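Local coordinates for protein UDP-galactopyranose mutase (Deinococcus radiodurans, PDB 3HDQ) that probably interconverts UDP-galactopyranose and UDP-galactofuranose, using a bound FAD cofactor, at residues 107-111 with 207-211; 271-275 with 365-369; 97-102 with 225-229; 276-282 with 322-328. All blocks are in the same frame, centred on the assembly; numbering follows the deposited sequence. Where two conformers were deposited one is given.

From the N terminus, the chain first reaches contact 3, where the end of helix 92-99 later meets helix 222-229 and closes a loop of 122 residues. Contact 1 is nested inside that loop: 107-111 pairs with 207-211 at the substrate pocket. Both are complete before contact 2 opens at 271-275, the start of strand 274-284, which 365-369 closes beside the FAD. Contact 4 nests inside contact 2 and shares its strand, pairing 276-282 with 322-328 in the mixed sheet; the two touch where R275 packs on P327 and R328. Contacts 1 and 2 lie on opposite sides of the chain's centre, about 27 Å apart between centres.

Contact 1: 107-111 with 207-211; sequences YQHRV and NRYFA. With GDU (galactose-uridine-5'-diphosphate), chain K.
H109 and Y209 share a straight backbone bond, and both side chains grip the substrate. Y209 N donates to H109 O at 3.0 Å and 176°, where two loops running at 115° to each other meet. Water 1 gives H109 O a second donor and passes on to F210 N, while water 2 (V111 N, N207 O) and water 3 (V111 O, N207 O) bridge backbone atoms not bonded directly. V111 lays CG2 over one face of the Y209 ring, 3.8 Å from its centroid, a CH-pi contact well suited to a branched residue beside an aromatic ring. This is one wall of the UDP-galactopyranose pocket: Y209 OH donates to the phosphate oxygen O1A of the substrate at a very short 2.5 Å, and H109 NE2 shares a hydrogen bond with galactose O6' (3.2 Å). The imidazole is held from its other nitrogen, for H109 ND1 is hydrogen-bonded to Y107 OH at 2.7 Å. F210 turns its ring edge to the sugar, CZ 3.1 Å from O4', and stacks on H88. Farther from the substrate, the extended chain of R110 carries NE to N207 OD1 (2.7 Å); the oxygen lies in the guanidinium plane, but the donor stands above the carbonyl plane of the amide. R208 CG lies over one face of that guanidinium, while its own charged end turns to D206.

Contact 2: 271-275 with 365-369; sequences KLPYR and LATYR
The backbones stay well apart, the nearest CA atoms being those of Y274 and L365 at 8.5 Å, so side chains must span the gap. Segment 271-275 leads from a loop into strand 274-284, whereas 365-369 is irregular. Two tyrosines cross in opposite directions, each ending on a backbone carbonyl of the other segment. Y368 OH donates to P273 O at 2.6 Å, in the carbonyl plane, and Y274 OH donates to L365 O at 2.7 Å. Tyrosine suits both places because its ring is long enough to bridge the gap and its hydroxyl can meet the carbonyl at the far side. Between these bonds the rings form a T-shaped pair, the edge of Y368 against the face of Y274, with planes at 86° and centroids 5.2 Å apart. With CG anti to its backbone N (chi1 -152°), Y368 also offers a face to L272, whose CD1 sits 3.7 Å from the ring centroid. L365 CD2 packs on Y274 CE2 at 3.8 Å, and the same leucine touches the FAD. Y274 OH also bonds V261 N of helix 261-264, Y368 OH bonds V337 N just beyond strand 320-336, and helix 340-355 packs on L272, P273 and Y368.

Contact 3: 97-102 with 225-229; sequences YLSRFT and MFQNM
F101 presents the face of its ring to M229, which crosses it at about a right angle and sets CG over the ring centre, 3.7 Å from the centroid and almost on the ring normal. This CH-pi contact belongs to a Met-aromatic pair that joins the loop following helix 92-99 to helix 222-229; M229 SD lies farther out above the same face, 4.9 Å from the centroid. Methionine suits the place because its slender, unbranched chain lets the CG methylene come straight down on the ring centre. The opposite face of F101 is covered by CB of R100, and the edge of the F101 ring points over the face of Y97, so the phenyl group is boxed in by its own segment as well. Y97 turns its hydroxyl to E46 of helix 39-50.

One turn earlier in the helix, M225 runs past the backbone of F101. Its CG is anti to the backbone N (chi1 177°), which lays M225 CG against both F101 CB (3.9 Å) and T102 CB. M225 SD then lies 4.0 Å from L98 CG. M225 also touches F39, an FAD-binding residue, so this apolar layer reaches the helix that follows the first strand of the Rossmann-like fold. On the exposed side, N228 supplies the direct polar link: an asparagine has an amide N-H to give while its CB packs beside F101 CB. N228 ND2 donates to F101 O at 2.9 Å and 169°; the carbonyl oxygen lies in the plane of the amide, whereas ND2 stands 42° out of the carbonyl plane.

Contact 4: 276-282 with 322-328; sequences SLEFRHE and VVYEYPR
E278 and R328 form a salt bridge across the strands, with NE and NH2 of the arginine both reaching OE1, at 3.0 and 2.9 Å. The other carboxylate oxygen, OE2, accepts NE (2.8 Å) and NH2 of R280 in its own strand. One glutamate thus lies between two arginines, each holding a single oxygen side-on, and its negative charge probably offsets the closeness of their NH2 groups, 3.7 Å apart. R280 then lies flat on the Y326 ring in a cation-pi stack, CZ 4.1 Å from the centroid and the planes at 25°. An arginine suits this place since its flat group can stack by its face while its edge bonds E278.

Beneath these groups the backbones pair as antiparallel strands: S276, E278, R280 and E282 form hydrogen-bonded pairs with R328, Y326, Y324 and V322, E278 N to Y326 O being 2.7 Å. The other face of the sheet carries L277, F279, H281, V323 and E325. V323 holds CG2 anti to the backbone N, which sets it over one face of the H281 ring, 3.8 Å from the centroid, while H281 NE2 bonds P81 O. F279 lies alongside E325, with CD2 3.7 Å from its CG, the aliphatic part of the glutamate serving as an apolar surface. The carboxylate of E325 forms a salt bridge with R305, which binds the substrate. L277 and E325 also touch the FAD, making this antiparallel edge of the mixed sheet part of the flavin pocket.

Contact 1: 107-111 with 207-211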
# COMPACT_ATOMS: atom_id res chain seq x y z
N TYR A 107 11.89 -5.43 -20.21
CA TYR A 107 13.15 -5.37 -19.49
C TYR A 107 13.84 -6.72 -19.50
O TYR A 107 13.26 -7.74 -19.15
CB TYR A 107 12.92 -4.91 -18.06
CG TYR A 107 14.14 -4.96 -17.16
CD1 TYR A 107 15.18 -4.04 -17.31
CD2 TYR A 107 14.24 -5.90 -16.14
CE1 TYR A 107 16.28 -4.08 -16.48
CE2 TYR A 107 15.33 -5.94 -15.31
CZ TYR A 107 16.36 -5.03 -15.47
OH TYR A 107 17.45 -5.07 -14.63
N GLN A 108 15.10 -6.72 -19.92
CA GLN A 108 15.92 -7.91 -19.91
C GLN A 108 17.08 -7.64 -18.95
O GLN A 108 17.99 -6.86 -19.26
CB GLN A 108 16.38 -8.24 -21.33
CG GLN A 108 15.24 -8.38 -22.31
CD GLN A 108 15.70 -8.63 -23.75
OE1 GLN A 108 16.65 -8.01 -24.22
NE2 GLN A 108 15.00 -9.54 -24.45
N HIS A 109 17.01 -8.26 -17.77
CA HIS A 109 17.95 -8.07 -16.66
C HIS A 109 19.36 -8.51 -17.05
O HIS A 109 19.54 -9.51 -17.74
CB HIS A 109 17.43 -8.90 -15.47
CG HIS A 109 18.15 -8.68 -14.17
ND1 HIS A 109 18.26 -7.45 -13.57
CD2 HIS A 109 18.73 -9.56 -13.31
CE1 HIS A 109 18.90 -7.57 -12.42
NE2 HIS A 109 19.19 -8.85 -12.23
N ARG A 110 20.36 -7.76 -16.61
CA ARG A 110 21.75 -8.10 -16.86
C ARG A 110 22.54 -7.99 -15.58
O ARG A 110 22.42 -7.02 -14.83
CB ARG A 110 22.35 -7.22 -17.95
CG ARG A 110 21.79 -7.53 -19.33
CD ARG A 110 22.30 -6.55 -20.37
NE ARG A 110 22.08 -7.02 -21.73
CZ ARG A 110 21.03 -6.71 -22.48
NH1 ARG A 110 20.07 -5.93 -22.00
NH2 ARG A 110 20.94 -7.18 -23.71
N VAL A 111 23.35 -9.01 -15.33
CA VAL A 111 24.13 -9.10 -14.11
C VAL A 111 25.62 -9.12 -14.43
O VAL A 111 26.05 -9.76 -15.40
CB VAL A 111 23.75 -10.36 -13.31
CG1 VAL A 111 24.54 -10.43 -11.99
CG2 VAL A 111 22.23 -10.43 -13.10
N ASN A 207 24.53 -11.57 -22.99
CA ASN A 207 24.83 -11.16 -21.64
C ASN A 207 23.59 -11.01 -20.76
O ASN A 207 23.71 -10.56 -19.62
CB ASN A 207 25.67 -9.87 -21.62
CG ASN A 207 24.89 -8.66 -22.12
OD1 ASN A 207 23.85 -8.81 -22.76
ND2 ASN A 207 25.41 -7.46 -21.84
N ARG A 208 22.42 -11.37 -21.27
CA ARG A 208 21.22 -11.39 -20.43
C ARG A 208 21.32 -12.49 -19.39
O ARG A 208 21.89 -13.56 -19.64
CB ARG A 208 19.95 -11.64 -21.24
CG ARG A 208 19.65 -10.63 -22.30
CD ARG A 208 19.48 -11.40 -23.58
NE ARG A 208 18.09 -11.62 -23.92
CZ ARG A 208 17.67 -12.66 -24.62
NH1 ARG A 208 18.54 -13.58 -25.02
NH2 ARG A 208 16.39 -12.78 -24.92
N TYR A 209 20.75 -12.24 -18.23
CA TYR A 209 20.76 -13.24 -17.19
C TYR A 209 19.78 -14.34 -17.55
O TYR A 209 19.97 -15.50 -17.17
CB TYR A 209 20.46 -12.61 -15.85
CG TYR A 209 20.99 -13.40 -14.70
CD1 TYR A 209 22.36 -13.53 -14.50
CD2 TYR A 209 20.13 -14.02 -13.81
CE1 TYR A 209 22.84 -14.26 -13.44
CE2 TYR A 209 20.60 -14.75 -12.76
CZ TYR A 209 21.95 -14.87 -12.57
OH TYR A 209 22.41 -15.60 -11.50
N PHE A 210 18.73 -13.98 -18.29
CA PHE A 210 17.73 -14.94 -18.75
C PHE A 210 17.60 -14.86 -20.25
O PHE A 210 17.70 -13.78 -20.83
CB PHE A 210 16.35 -14.65 -18.14
CG PHE A 210 16.37 -14.40 -16.67
CD1 PHE A 210 16.15 -13.12 -16.17
CD2 PHE A 210 16.64 -15.42 -15.78
CE1 PHE A 210 16.18 -12.87 -14.81
CE2 PHE A 210 16.67 -15.18 -14.41
CZ PHE A 210 16.44 -13.90 -13.92
N ALA A 211 17.32 -16.00 -20.87
CA ALA A 211 17.07 -16.05 -22.31
C ALA A 211 15.61 -16.33 -22.62
O ALA A 211 15.27 -16.61 -23.77
CB ALA A 211 17.96 -17.10 -22.97
N1 GDU K . 25.61 -18.74 -8.58
C2 GDU K . 26.80 -18.39 -8.45
N3 GDU K . 27.52 -17.39 -8.74
C4 GDU K . 26.82 -16.42 -9.36
C5 GDU K . 25.38 -16.64 -9.60
C6 GDU K . 24.83 -17.80 -9.19
O2 GDU K . 27.56 -19.39 -7.77
O4 GDU K . 27.36 -15.36 -9.68
C1D GDU K . 25.06 -19.97 -8.10
C2D GDU K . 24.67 -20.07 -6.60
O2D GDU K . 24.73 -21.41 -6.11
C3D GDU K . 23.26 -19.53 -6.65
C4D GDU K . 22.75 -20.31 -7.86
O4D GDU K . 23.85 -20.37 -8.77
O3D GDU K . 22.56 -19.83 -5.44
C5D GDU K . 21.40 -19.88 -8.41
O5D GDU K . 21.62 -18.53 -8.86
PA GDU K . 20.46 -17.43 -8.85
O1A GDU K . 20.93 -16.27 -9.66
O2A GDU K . 19.27 -18.01 -9.48
O3A GDU K . 20.22 -16.90 -7.37
PB GDU K . 18.84 -16.30 -6.89
O1B GDU K . 19.13 -16.00 -5.47
O2B GDU K . 17.67 -17.22 -6.90
O3B GDU K . 18.46 -14.91 -7.58
C1' GDU K . 17.23 -14.17 -7.71
C2' GDU K . 16.44 -14.71 -8.93
C3' GDU K . 17.46 -14.77 -10.09
C4' GDU K . 17.83 -13.31 -10.48
C5' GDU K . 18.29 -12.56 -9.20
C6' GDU K . 18.41 -11.02 -9.40
O2' GDU K . 15.81 -15.97 -8.63
O3' GDU K . 16.87 -15.51 -11.19
O4' GDU K . 16.65 -12.69 -11.06
O5' GDU K . 17.59 -12.78 -7.95
O6' GDU K . 19.77 -10.59 -9.64
O HOH W 1 17.66 -11.28 -18.89
O HOH W 2 23.36 -11.29 -16.94
O HOH W 3 25.90 -9.51 -18.01

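Contact 2: 271-275 with 365-369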
# COMPACT_ATOMS: atom_id res chain seq x y z
N LYS A 271 13.51 -29.78 12.05
CA LYS A 271 13.49 -28.58 11.22
C LYS A 271 13.92 -28.86 9.77
O LYS A 271 14.99 -29.39 9.54
CB LYS A 271 14.37 -27.49 11.83
CG LYS A 271 14.32 -26.16 11.08
CD LYS A 271 12.95 -25.49 11.23
CE LYS A 271 12.86 -24.19 10.41
NZ LYS A 271 12.67 -24.46 8.95
N LEU A 272 13.05 -28.52 8.82
CA LEU A 272 13.41 -28.53 7.40
C LEU A 272 14.24 -27.28 7.13
O LEU A 272 13.81 -26.18 7.44
CB LEU A 272 12.15 -28.46 6.54
CG LEU A 272 11.97 -29.48 5.42
CD1 LEU A 272 11.05 -28.92 4.34
CD2 LEU A 272 13.30 -29.96 4.84
N PRO A 273 15.46 -27.43 6.58
CA PRO A 273 16.29 -26.24 6.38
C PRO A 273 15.78 -25.31 5.28
O PRO A 273 15.59 -25.73 4.14
CB PRO A 273 17.66 -26.82 5.97
CG PRO A 273 17.61 -28.26 6.41
CD PRO A 273 16.18 -28.67 6.26
N TYR A 274 15.54 -24.05 5.63
CA TYR A 274 15.31 -23.00 4.65
C TYR A 274 16.35 -21.94 4.85
O TYR A 274 16.64 -21.55 5.99
CB TYR A 274 13.94 -22.35 4.83
CG TYR A 274 12.74 -23.22 4.53
CD1 TYR A 274 12.21 -24.06 5.49
CD2 TYR A 274 12.12 -23.16 3.29
CE1 TYR A 274 11.09 -24.84 5.22
CE2 TYR A 274 11.02 -23.92 3.01
CZ TYR A 274 10.51 -24.77 3.98
OH TYR A 274 9.41 -25.53 3.70
N ARG A 275 16.92 -21.44 3.76
CA ARG A 275 17.91 -20.38 3.87
C ARG A 275 17.20 -19.03 3.92
O ARG A 275 16.17 -18.83 3.28
CB ARG A 275 18.88 -20.46 2.70
CG ARG A 275 20.11 -19.59 2.88
CD ARG A 275 21.03 -20.09 3.98
NE ARG A 275 22.34 -19.48 3.81
CZ ARG A 275 23.29 -19.43 4.74
NH1 ARG A 275 23.10 -19.95 5.94
NH2 ARG A 275 24.44 -18.85 4.45
N LEU A 365 7.56 -22.44 -0.72
CA LEU A 365 7.81 -22.89 0.65
C LEU A 365 7.07 -24.16 1.02
O LEU A 365 7.61 -25.05 1.68
CB LEU A 365 7.41 -21.80 1.65
CG LEU A 365 8.12 -20.47 1.40
CD1 LEU A 365 7.70 -19.46 2.44
CD2 LEU A 365 9.63 -20.71 1.42
N ALA A 366 5.82 -24.24 0.58
CA ALA A 366 4.92 -25.30 0.96
C ALA A 366 5.24 -26.63 0.26
O ALA A 366 4.95 -27.71 0.79
CB ALA A 366 3.48 -24.87 0.67
N THR A 367 5.84 -26.56 -0.93
CA THR A 367 6.21 -27.76 -1.66
C THR A 367 7.72 -27.90 -1.78
O THR A 367 8.22 -28.77 -2.50
CB THR A 367 5.54 -27.86 -3.06
OG1 THR A 367 6.06 -26.84 -3.94
CG2 THR A 367 4.04 -27.71 -2.94
N TYR A 368 8.44 -27.03 -1.08
CA TYR A 368 9.90 -27.13 -0.99
C TYR A 368 10.55 -27.20 -2.38
O TYR A 368 11.37 -28.07 -2.67
CB TYR A 368 10.31 -28.34 -0.14
CG TYR A 368 11.65 -28.19 0.56
CD1 TYR A 368 11.84 -27.22 1.53
CD2 TYR A 368 12.71 -29.04 0.26
CE1 TYR A 368 13.04 -27.08 2.18
CE2 TYR A 368 13.93 -28.91 0.91
CZ TYR A 368 14.09 -27.92 1.87
OH TYR A 368 15.29 -27.77 2.52
N ARG A 369 10.15 -26.27 -3.25
CA ARG A 369 10.67 -26.23 -4.60
C ARG A 369 11.32 -24.88 -4.89
O ARG A 369 10.76 -23.83 -4.57
CB ARG A 369 9.54 -26.54 -5.59
CG ARG A 369 9.10 -28.00 -5.51
CD ARG A 369 8.02 -28.32 -6.52
NE ARG A 369 7.37 -29.59 -6.25
CZ ARG A 369 6.32 -30.04 -6.95
NH1 ARG A 369 5.83 -29.31 -7.94
NH2 ARG A 369 5.77 -31.20 -6.65

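Contact 3: 97-102 with 225-229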
# COMPACT_ATOMS: atom_id res chain seq x y z
N TYR A 97 -1.93 -14.69 -18.51
CA TYR A 97 -2.71 -14.65 -17.29
C TYR A 97 -2.40 -13.38 -16.48
O TYR A 97 -3.29 -12.60 -16.15
CB TYR A 97 -2.45 -15.89 -16.45
CG TYR A 97 -3.04 -15.80 -15.08
CD1 TYR A 97 -4.39 -16.02 -14.87
CD2 TYR A 97 -2.25 -15.46 -13.99
CE1 TYR A 97 -4.94 -15.91 -13.63
CE2 TYR A 97 -2.78 -15.36 -12.74
CZ TYR A 97 -4.14 -15.58 -12.56
OH TYR A 97 -4.69 -15.47 -11.30
N LEU A 98 -1.12 -13.17 -16.20
CA LEU A 98 -0.68 -12.00 -15.47
C LEU A 98 -1.03 -10.69 -16.18
O LEU A 98 -1.23 -9.66 -15.53
CB LEU A 98 0.83 -12.08 -15.24
CG LEU A 98 1.32 -12.45 -13.84
CD1 LEU A 98 0.25 -13.15 -13.01
CD2 LEU A 98 2.60 -13.26 -13.92
N SER A 99 -1.11 -10.73 -17.51
CA SER A 99 -1.42 -9.55 -18.30
C SER A 99 -2.84 -9.06 -18.04
O SER A 99 -3.17 -7.91 -18.34
CB SER A 99 -1.23 -9.83 -19.80
OG SER A 99 0.15 -9.85 -20.14
N ARG A 100 -3.67 -9.94 -17.48
CA ARG A 100 -5.01 -9.54 -17.07
C ARG A 100 -4.95 -8.51 -15.93
O ARG A 100 -5.90 -7.77 -15.71
CB ARG A 100 -5.85 -10.76 -16.63
CG ARG A 100 -5.90 -11.93 -17.63
CD ARG A 100 -6.76 -13.07 -17.06
NE ARG A 100 -8.02 -12.53 -16.53
CZ ARG A 100 -8.66 -12.99 -15.46
NH1 ARG A 100 -8.17 -14.01 -14.76
NH2 ARG A 100 -9.79 -12.42 -15.07
N PHE A 101 -3.83 -8.46 -15.21
CA PHE A 101 -3.75 -7.67 -13.97
C PHE A 101 -2.71 -6.54 -13.98
O PHE A 101 -2.55 -5.84 -12.98
CB PHE A 101 -3.51 -8.61 -12.79
CG PHE A 101 -4.44 -9.80 -12.78
CD1 PHE A 101 -4.01 -11.04 -13.22
CD2 PHE A 101 -5.77 -9.65 -12.39
CE1 PHE A 101 -4.87 -12.12 -13.24
CE2 PHE A 101 -6.64 -10.73 -12.40
CZ PHE A 101 -6.20 -11.97 -12.82
N THR A 102 -2.03 -6.35 -15.10
CA THR A 102 -1.03 -5.30 -15.17
C THR A 102 -0.59 -5.09 -16.61
O THR A 102 -0.67 -5.99 -17.44
CB THR A 102 0.21 -5.69 -14.34
OG1 THR A 102 1.11 -4.58 -14.28
CG2 THR A 102 0.92 -6.89 -14.97
N MET A 225 -0.32 -4.88 -9.21
CA MET A 225 -0.78 -6.08 -9.91
C MET A 225 -1.54 -7.00 -8.94
O MET A 225 -2.66 -7.44 -9.21
CB MET A 225 0.40 -6.83 -10.54
CG MET A 225 0.03 -8.14 -11.24
SD MET A 225 1.46 -9.15 -11.63
CE MET A 225 1.80 -9.83 -10.01
N PHE A 226 -0.91 -7.29 -7.80
CA PHE A 226 -1.55 -8.07 -6.76
C PHE A 226 -2.89 -7.49 -6.31
O PHE A 226 -3.85 -8.23 -6.14
CB PHE A 226 -0.61 -8.28 -5.57
CG PHE A 226 0.36 -9.42 -5.77
CD1 PHE A 226 1.66 -9.18 -6.16
CD2 PHE A 226 -0.06 -10.73 -5.62
CE1 PHE A 226 2.55 -10.24 -6.36
CE2 PHE A 226 0.82 -11.79 -5.81
CZ PHE A 226 2.13 -11.54 -6.19
N GLN A 227 -2.96 -6.17 -6.13
CA GLN A 227 -4.21 -5.54 -5.71
C GLN A 227 -5.34 -5.85 -6.69
O GLN A 227 -6.44 -6.18 -6.27
CB GLN A 227 -4.04 -4.02 -5.50
CG GLN A 227 -3.34 -3.70 -4.18
CD GLN A 227 -2.86 -2.25 -4.04
OE1 GLN A 227 -2.99 -1.44 -4.96
NE2 GLN A 227 -2.28 -1.93 -2.88
N ASN A 228 -5.06 -5.76 -7.99
CA ASN A 228 -6.03 -6.16 -9.02
C ASN A 228 -6.43 -7.64 -8.91
O ASN A 228 -7.60 -7.99 -9.09
CB ASN A 228 -5.49 -5.86 -10.43
CG ASN A 228 -5.33 -4.36 -10.71
OD1 ASN A 228 -6.03 -3.51 -10.14
ND2 ASN A 228 -4.39 -4.03 -11.59
N MET A 229 -5.47 -8.51 -8.61
CA MET A 229 -5.72 -9.94 -8.47
C MET A 229 -6.68 -10.28 -7.32
O MET A 229 -7.45 -11.23 -7.39
CB MET A 229 -4.41 -10.70 -8.28
CG MET A 229 -4.03 -11.63 -9.42
SD MET A 229 -2.37 -12.34 -9.18
CE MET A 229 -1.42 -10.95 -9.70

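Contact 4: 276-282 with 322-328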
# COMPACT_ATOMS: atom_id res chain seq x y z
N SER A 276 17.73 -18.10 4.72
CA SER A 276 17.12 -16.79 4.87
C SER A 276 18.06 -15.69 4.37
O SER A 276 19.17 -15.97 3.93
CB SER A 276 16.75 -16.55 6.34
OG SER A 276 15.85 -15.47 6.50
N LEU A 277 17.61 -14.43 4.45
CA LEU A 277 18.40 -13.28 4.01
C LEU A 277 18.19 -12.10 4.92
O LEU A 277 17.13 -11.94 5.51
CB LEU A 277 17.98 -12.86 2.60
CG LEU A 277 18.30 -13.87 1.50
CD1 LEU A 277 17.61 -13.49 0.21
CD2 LEU A 277 19.81 -13.99 1.34
N GLU A 278 19.21 -11.26 5.02
CA GLU A 278 19.05 -9.95 5.62
C GLU A 278 19.31 -8.89 4.56
O GLU A 278 20.30 -8.96 3.84
CB GLU A 278 19.99 -9.76 6.80
CG GLU A 278 19.95 -8.35 7.38
CD GLU A 278 21.11 -8.07 8.30
OE1 GLU A 278 21.75 -9.03 8.77
OE2 GLU A 278 21.40 -6.88 8.55
N PHE A 279 18.40 -7.92 4.46
CA PHE A 279 18.49 -6.91 3.42
C PHE A 279 18.90 -5.58 4.00
O PHE A 279 18.30 -5.12 4.96
CB PHE A 279 17.14 -6.75 2.71
CG PHE A 279 16.56 -8.04 2.20
CD1 PHE A 279 15.63 -8.73 2.95
CD2 PHE A 279 16.96 -8.55 0.98
CE1 PHE A 279 15.08 -9.92 2.49
CE2 PHE A 279 16.42 -9.74 0.50
CZ PHE A 279 15.48 -10.43 1.26
N ARG A 280 19.92 -4.96 3.43
CA ARG A 280 20.27 -3.62 3.84
C ARG A 280 20.02 -2.63 2.70
O ARG A 280 20.69 -2.64 1.66
CB ARG A 280 21.70 -3.55 4.39
CG ARG A 280 21.77 -4.07 5.81
CD ARG A 280 23.19 -4.20 6.32
NE ARG A 280 23.29 -5.29 7.28
CZ ARG A 280 24.41 -5.64 7.91
NH1 ARG A 280 25.53 -4.97 7.69
NH2 ARG A 280 24.39 -6.65 8.76
N HIS A 281 19.02 -1.79 2.90
CA HIS A 281 18.59 -0.79 1.92
C HIS A 281 19.32 0.54 2.10
O HIS A 281 19.53 1.00 3.22
CB HIS A 281 17.08 -0.58 2.03
CG HIS A 281 16.28 -1.77 1.60
ND1 HIS A 281 15.88 -1.98 0.30
CD2 HIS A 281 15.81 -2.83 2.31
CE1 HIS A 281 15.20 -3.11 0.22
NE2 HIS A 281 15.14 -3.65 1.43
N GLU A 282 19.69 1.16 0.99
CA GLU A 282 20.35 2.47 1.04
C GLU A 282 19.82 3.37 -0.06
O GLU A 282 19.45 2.91 -1.14
CB GLU A 282 21.87 2.34 0.90
CG GLU A 282 22.56 1.66 2.09
CD GLU A 282 24.06 1.43 1.86
OE1 GLU A 282 24.65 2.15 1.02
OE2 GLU A 282 24.64 0.53 2.53
N VAL A 322 19.24 1.33 -3.46
CA VAL A 322 19.84 0.03 -3.69
C VAL A 322 19.64 -0.87 -2.47
O VAL A 322 19.36 -0.38 -1.36
CB VAL A 322 21.36 0.15 -3.95
CG1 VAL A 322 21.62 1.07 -5.13
CG2 VAL A 322 22.08 0.66 -2.70
N VAL A 323 19.80 -2.17 -2.68
CA VAL A 323 19.76 -3.14 -1.60
C VAL A 323 20.95 -4.10 -1.65
O VAL A 323 21.31 -4.62 -2.72
CB VAL A 323 18.45 -3.97 -1.61
CG1 VAL A 323 18.36 -4.81 -2.88
CG2 VAL A 323 18.36 -4.84 -0.37
N TYR A 324 21.56 -4.33 -0.49
CA TYR A 324 22.60 -5.34 -0.28
C TYR A 324 22.01 -6.55 0.45
O TYR A 324 21.37 -6.40 1.49
CB TYR A 324 23.72 -4.77 0.58
CG TYR A 324 24.52 -3.66 -0.10
CD1 TYR A 324 25.71 -3.94 -0.74
CD2 TYR A 324 24.07 -2.35 -0.09
CE1 TYR A 324 26.44 -2.94 -1.36
CE2 TYR A 324 24.79 -1.33 -0.70
CZ TYR A 324 25.97 -1.64 -1.34
OH TYR A 324 26.70 -0.66 -1.96
N GLU A 325 22.22 -7.75 -0.09
CA GLU A 325 21.72 -8.97 0.53
C GLU A 325 22.79 -9.75 1.30
O GLU A 325 23.82 -10.14 0.74
CB GLU A 325 21.11 -9.90 -0.52
CG GLU A 325 19.86 -9.40 -1.18
CD GLU A 325 19.50 -10.26 -2.37
OE1 GLU A 325 19.53 -9.73 -3.49
OE2 GLU A 325 19.20 -11.46 -2.18
N TYR A 326 22.51 -10.01 2.57
CA TYR A 326 23.36 -10.87 3.38
C TYR A 326 22.67 -12.21 3.68
O TYR A 326 21.61 -12.24 4.30
CB TYR A 326 23.71 -10.17 4.70
CG TYR A 326 24.40 -8.83 4.54
CD1 TYR A 326 23.70 -7.72 4.06
CD2 TYR A 326 25.74 -8.66 4.89
CE1 TYR A 326 24.33 -6.48 3.92
CE2 TYR A 326 26.38 -7.43 4.75
CZ TYR A 326 25.67 -6.34 4.27
OH TYR A 326 26.30 -5.12 4.13
N PRO A 327 23.26 -13.32 3.23
CA PRO A 327 22.76 -14.67 3.51
C PRO A 327 22.68 -14.92 5.01
O PRO A 327 23.62 -14.60 5.73
CB PRO A 327 23.82 -15.58 2.90
CG PRO A 327 24.48 -14.74 1.85
CD PRO A 327 24.48 -13.34 2.41
N ARG A 328 21.57 -15.49 5.48
CA ARG A 328 21.39 -15.80 6.89
C ARG A 328 20.91 -17.24 7.10
O ARG A 328 20.06 -17.75 6.37
CB ARG A 328 20.39 -14.83 7.53
CG ARG A 328 20.89 -13.40 7.64
CD ARG A 328 21.99 -13.26 8.69
NE ARG A 328 22.58 -11.91 8.69
CZ ARG A 328 23.81 -11.62 8.27
NH1 ARG A 328 24.59 -12.59 7.82
NH2 ARG A 328 24.26 -10.37 8.31
O HOH W 4 16.52 0.06 -1.40